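Local coordinates for protein endo-alpha-(1->5)-L-arabinanase (Bacillus licheniformis, PDB 6B7K) that probably catalyses the endohydrolysis of alpha-1,5-arabinofuranosidic linkages in arabinan as a calcium-containing glycoside hydrolase of family 43, at residues C212-S218 with Y276-G282; A223-S227 with Q296-T300. All coordinates share one frame; numbering follows the deposited sequence.

Contact 1: residues C212-S218 with Y276-G282; sequences CCKGVDS and YDALDNG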
loop_
_atom_site.group_PDB
_atom_site.type_symbol
_atom_site.label_atom_id
_atom_site.label_comp_id
_atom_site.label_asym_id
_atom_site.label_seq_id
_atom_site.Cartn_x
_atom_site.Cartn_y
_atom_site.Cartn_z
ATOM N N CYS A 212 11.132 6.180 5.984
ATOM C CA CYS A 212 9.974 5.626 6.677
ATOM C C CYS A 212 10.252 5.028 8.049
ATOM O O CYS A 212 9.365 5.066 8.901
ATOM C CB CYS A 212 9.308 4.549 5.813
ATOM S SG CYS A 212 10.416 3.268 5.202
ATOM N N CYS A 213 11.436 4.470 8.301
ATOM C CA CYS A 213 11.636 3.644 9.488
ATOM C C CYS A 213 12.453 4.334 10.577
ATOM O O CYS A 213 13.085 3.660 11.396
ATOM C CB CYS A 213 12.287 2.318 9.100
ATOM S SG CYS A 213 11.126 0.949 8.933
ATOM N N LYS A 214 12.439 5.664 10.629
ATOM C CA LYS A 214 13.194 6.393 11.640
ATOM C C LYS A 214 12.338 6.811 12.831
ATOM O O LYS A 214 12.806 7.579 13.676
ATOM C CB LYS A 214 13.872 7.615 11.015
ATOM N N GLY A 215 11.101 6.328 12.918
ATOM C CA GLY A 215 10.297 6.570 14.110
ATOM C C GLY A 215 9.863 8.019 14.222
ATOM O O GLY A 215 9.390 8.624 13.253
ATOM N N VAL A 216 10.017 8.581 15.426
ATOM C CA VAL A 216 9.690 9.987 15.665
ATOM C C VAL A 216 10.411 10.891 14.675
ATOM O O VAL A 216 9.874 11.922 14.255
ATOM C CB VAL A 216 10.031 10.378 17.120
ATOM C CG1 VAL A 216 9.885 11.879 17.335
ATOM C CG2 VAL A 216 9.153 9.641 18.088
ATOM N N ASP A 217 11.625 10.518 14.277
ATOM C CA ASP A 217 12.463 11.353 13.429
ATOM C C ASP A 217 12.318 11.054 11.940
ATOM O O ASP A 217 13.055 11.629 11.136
ATOM C CB ASP A 217 13.928 11.204 13.838
ATOM C CG ASP A 217 14.320 12.145 14.950
ATOM O OD1 ASP A 217 13.511 13.034 15.294
ATOM O OD2 ASP A 217 15.440 11.997 15.478
ATOM N N SER A 218 11.392 10.186 11.550
ATOM C CA SER A 218 11.285 9.796 10.152
ATOM C C SER A 218 10.630 10.892 9.322
ATOM O O SER A 218 9.650 11.513 9.744
ATOM C CB SER A 218 10.496 8.494 10.019
ATOM O OG SER A 218 9.226 8.592 10.638
ATOM N N TYR A 276 3.816 7.868 13.288
ATOM C CA TYR A 276 4.696 7.567 14.409
ATOM C C TYR A 276 4.345 8.460 15.593
ATOM O O TYR A 276 4.504 9.682 15.527
ATOM C CB TYR A 276 6.157 7.730 13.992
ATOM C CG TYR A 276 6.527 6.787 12.871
ATOM C CD1 TYR A 276 6.341 7.147 11.542
ATOM C CD2 TYR A 276 7.029 5.521 13.140
ATOM C CE1 TYR A 276 6.660 6.281 10.514
ATOM C CE2 TYR A 276 7.352 4.648 12.119
ATOM C CZ TYR A 276 7.161 5.033 10.809
ATOM O OH TYR A 276 7.482 4.169 9.787
ATOM N N ASP A 277 3.871 7.839 16.671
ATOM C CA ASP A 277 3.366 8.559 17.837
ATOM C C ASP A 277 4.525 9.177 18.611
ATOM O O ASP A 277 5.314 8.463 19.237
ATOM C CB ASP A 277 2.568 7.607 18.723
ATOM C CG ASP A 277 1.618 8.332 19.650
ATOM O OD1 ASP A 277 1.642 9.582 19.669
ATOM O OD2 ASP A 277 0.840 7.653 20.355
ATOM N N ALA A 278 4.625 10.508 18.581
ATOM C CA ALA A 278 5.669 11.193 19.333
ATOM C C ALA A 278 5.445 11.116 20.837
ATOM O O ALA A 278 6.374 11.388 21.605
ATOM C CB ALA A 278 5.767 12.656 18.896
ATOM N N LEU A 279 4.240 10.757 21.277
ATOM C CA LEU A 279 3.939 10.606 22.691
ATOM C C LEU A 279 4.049 9.159 23.157
ATOM O O LEU A 279 3.553 8.822 24.236
ATOM C CB LEU A 279 2.545 11.158 22.996
ATOM C CG LEU A 279 2.369 12.671 22.847
ATOM C CD1 LEU A 279 0.958 13.094 23.231
ATOM C CD2 LEU A 279 3.400 13.416 23.681
ATOM N N ASP A 280 4.693 8.299 22.372
ATOM C CA ASP A 280 4.825 6.896 22.740
ATOM C C ASP A 280 6.077 6.298 22.099
ATOM O O ASP A 280 6.056 5.197 21.546
ATOM C CB ASP A 280 3.569 6.114 22.353
ATOM C CG ASP A 280 3.436 4.813 23.120
ATOM O OD1 ASP A 280 3.650 4.833 24.349
ATOM O OD2 ASP A 280 3.109 3.776 22.504
ATOM N N ASN A 281 7.189 7.029 22.169
ATOM C CA ASN A 281 8.495 6.577 21.683
ATOM C C ASN A 281 8.499 6.270 20.189
ATOM O O ASN A 281 9.366 5.533 19.709
ATOM C CB ASN A 281 8.994 5.354 22.466
ATOM C CG ASN A 281 9.185 5.641 23.940
ATOM O OD1 ASN A 281 8.616 6.591 24.480
ATOM N ND2 ASN A 281 9.986 4.813 24.604
ATOM N N GLY A 282 7.543 6.810 19.438
ATOM C CA GLY A 282 7.585 6.700 17.993
ATOM C C GLY A 282 7.115 5.396 17.406
ATOM O O GLY A 282 7.441 5.099 16.253
#
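Tyr276, at the end of strand 270-277, runs its side chain along the turn that 212-218 makes at Gly215 and Ser218. Its CB lies 3.4 Å from Gly215 O, and CG keeps the same carbonyl oxygen within van der Waals range. With CG anti to the carbonyl carbon (chi1 -61°) and the ring turned nearly crosswise (chi2 88°), one ring face is presented to this turn. On the CD2 side the ring meets the backbone, CD2 being 3.6 Å from Gly215 CA; Gly215 N also lies over this face, offset toward the rim. Over the same face, along the other long edge, CD1 lies 3.4 Å from Ser218 OG, which also touches CE1. Gly282 O approaches the ring at its edge, in plane. At the tip, OH hydrogen-bonds with His22 and His274, which hold it from outside the two segments.

Ser218 OG is itself held by donating to Gly215 O at 2.6 Å, in the carbonyl plane on a lone pair. Ser218 N donates to the same oxygen, so Gly215 O, packed against Tyr276 CB and CG, accepts two hydrogen bonds. Farther along, Val216 sends CG2 over the backbone of Gly282, 3.3 Å from its CA, while CG1 faces Ala278 CB at 4.5 Å. The opposing loop is shaped by a type I turn from Asp277 to Asp280. There, Asp277 OD1 accepts from Leu279 N in an Asx turn and also forms a salt bridge with Arg256.

The side chain of Cys212 comes within about 3 Å of that of Glu192, the predicted proton donor. The contact thus joins loops of two successive blades of the family 43 five-bladed beta-propeller, beside its probable active site.

Contact 2: residues A223-S227 with Q296-T300; sequences AYGRS and QGWPT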
loop_
_atom_site.group_PDB
_atom_site.type_symbol
_atom_site.label_atom_id
_atom_site.label_comp_id
_atom_site.label_asym_id
_atom_site.label_seq_id
_atom_site.Cartn_x
_atom_site.Cartn_y
_atom_site.Cartn_z
ATOM N N ALA A 223 1.778 12.120 -0.838
ATOM C CA ALA A 223 1.589 12.984 -1.994
ATOM C C ALA A 223 0.724 12.275 -3.025
ATOM O O ALA A 223 0.731 11.044 -3.122
ATOM C CB ALA A 223 2.929 13.383 -2.623
ATOM N N TYR A 224 -0.010 13.063 -3.807
ATOM C CA TYR A 224 -0.989 12.530 -4.744
ATOM C C TYR A 224 -0.860 13.213 -6.099
ATOM O O TYR A 224 -0.237 14.269 -6.234
ATOM C CB TYR A 224 -2.422 12.691 -4.207
ATOM C CG TYR A 224 -2.774 14.100 -3.789
ATOM C CD1 TYR A 224 -2.452 14.569 -2.523
ATOM C CD2 TYR A 224 -3.435 14.959 -4.655
ATOM C CE1 TYR A 224 -2.769 15.854 -2.133
ATOM C CE2 TYR A 224 -3.761 16.248 -4.272
ATOM C CZ TYR A 224 -3.424 16.689 -3.009
ATOM O OH TYR A 224 -3.740 17.968 -2.619
ATOM N N GLY A 225 -1.466 12.586 -7.106
ATOM C CA GLY A 225 -1.478 13.127 -8.453
ATOM C C GLY A 225 -2.624 12.543 -9.244
ATOM O O GLY A 225 -3.182 11.500 -8.887
ATOM N N ARG A 226 -2.973 13.223 -10.335
ATOM C CA ARG A 226 -4.108 12.837 -11.160
ATOM C C ARG A 226 -3.669 12.582 -12.594
ATOM O O ARG A 226 -2.670 13.132 -13.064
ATOM C CB ARG A 226 -5.199 13.917 -11.167
ATOM C CG ARG A 226 -4.852 15.115 -12.037
ATOM C CD ARG A 226 -6.076 15.923 -12.423
ATOM N NE ARG A 226 -6.885 16.305 -11.270
ATOM C CZ ARG A 226 -7.854 17.213 -11.313
ATOM N NH1 ARG A 226 -8.128 17.837 -12.451
ATOM N NH2 ARG A 226 -8.544 17.504 -10.218
ATOM N N SER A 227 -4.444 11.752 -13.289
ATOM C CA SER A 227 -4.242 11.505 -14.709
ATOM C C SER A 227 -5.551 11.009 -15.301
ATOM O O SER A 227 -6.254 10.208 -14.678
ATOM C CB SER A 227 -3.129 10.482 -14.958
ATOM O OG SER A 227 -3.153 10.023 -16.300
ATOM N N GLN A 296 -12.260 20.990 -7.207
ATOM C CA GLN A 296 -11.592 20.495 -8.403
ATOM C C GLN A 296 -11.413 18.985 -8.391
ATOM O O GLN A 296 -10.721 18.449 -9.262
ATOM C CB GLN A 296 -10.231 21.174 -8.579
ATOM C CG GLN A 296 -10.298 22.628 -9.009
ATOM C CD GLN A 296 -10.750 23.544 -7.893
ATOM O OE1 GLN A 296 -10.541 23.256 -6.713
ATOM N NE2 GLN A 296 -11.384 24.651 -8.257
ATOM N N GLY A 297 -12.010 18.289 -7.427
ATOM C CA GLY A 297 -11.890 16.849 -7.350
ATOM C C GLY A 297 -10.612 16.336 -6.728
ATOM O O GLY A 297 -10.372 15.124 -6.762
ATOM N N TRP A 298 -9.782 17.212 -6.160
ATOM C CA TRP A 298 -8.546 16.768 -5.535
ATOM C C TRP A 298 -8.814 16.229 -4.129
ATOM O O TRP A 298 -9.714 16.706 -3.435
ATOM C CB TRP A 298 -7.543 17.913 -5.461
ATOM C CG TRP A 298 -7.069 18.381 -6.799
ATOM C CD1 TRP A 298 -7.562 19.426 -7.523
ATOM C CD2 TRP A 298 -6.003 17.822 -7.577
ATOM N NE1 TRP A 298 -6.872 19.553 -8.702
ATOM C CE2 TRP A 298 -5.908 18.581 -8.759
ATOM C CE3 TRP A 298 -5.119 16.755 -7.388
ATOM C CZ2 TRP A 298 -4.963 18.308 -9.747
ATOM C CZ3 TRP A 298 -4.184 16.485 -8.371
ATOM C CH2 TRP A 298 -4.112 17.258 -9.534
ATOM N N PRO A 299 -8.038 15.241 -3.687
ATOM C CA PRO A 299 -8.275 14.655 -2.359
ATOM C C PRO A 299 -7.837 15.603 -1.252
ATOM O O PRO A 299 -6.730 16.143 -1.280
ATOM C CB PRO A 299 -7.423 13.377 -2.371
ATOM C CG PRO A 299 -6.962 13.204 -3.796
ATOM C CD PRO A 299 -6.948 14.563 -4.402
ATOM N N THR A 300 -8.722 15.807 -0.276
ATOM C CA THR A 300 -8.416 16.581 0.918
ATOM C C THR A 300 -9.015 15.876 2.127
ATOM O O THR A 300 -9.870 14.995 2.000
ATOM C CB THR A 300 -8.952 18.020 0.838
ATOM O OG1 THR A 300 -10.384 17.999 0.778
ATOM C CG2 THR A 300 -8.406 18.749 -0.385
#
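The guanidinium of Arg226 lies flat on one face of the Trp298 indole, with centres 3.9 Å apart and planes 14° from parallel. Arg226 NE sits over the six-membered ring near CZ2. Arg226 NH2 lies over Trp298 NE1; both carry hydrogens to donate, so this pair stacks without a hydrogen bond. CZ is off-centre from the six-membered ring, still a cation-pi contact. At the edge of the guanidinium, NH2 donates to Gln296 O at 2.6 Å, through a bent N-H (132°). The bend at chi3 swings the group across the indole after CG has already packed 3.4 Å from Trp298 CH2.

Gly225 CA approaches the indole near its plane, at CZ3. In the five-bladed beta-propeller of this family, these residues join the third strand of one blade, 221-227, to the last turn and short closing strand of the next. Tyr224 meets Trp298 rim to rim, planes at 52°, with CE2 3.4 Å from Trp298 CE3, which lies in the tyrosine ring plane. Pro299 CD rests 3.5 Å from Tyr224 CD2. Phe206 of strand 202-209 touches both Tyr224 and Pro299, while Tyr202 gives Arg226 a second cation-pi partner.

Overall arrangement
From the N terminus the chain builds three propeller blades before reaching any of these segments. In the sheet that runs from strand 191-199 to strand 248-251 it passes first through loop 212-218 and then, after a short gap, along 223-227 on the strand that follows. It goes on into the sheet that starts with strand 257-266, where 276-282 closes contact 1 across 57 intervening residues and 296-300 closes contact 2 across 68. The segments alternate, so the two closures cross rather than nest. Both tie the same two neighbouring sheets together, at places about 27 Å apart, centre to centre: contact 1 beside the predicted proton donor, contact 2 close to the C terminus.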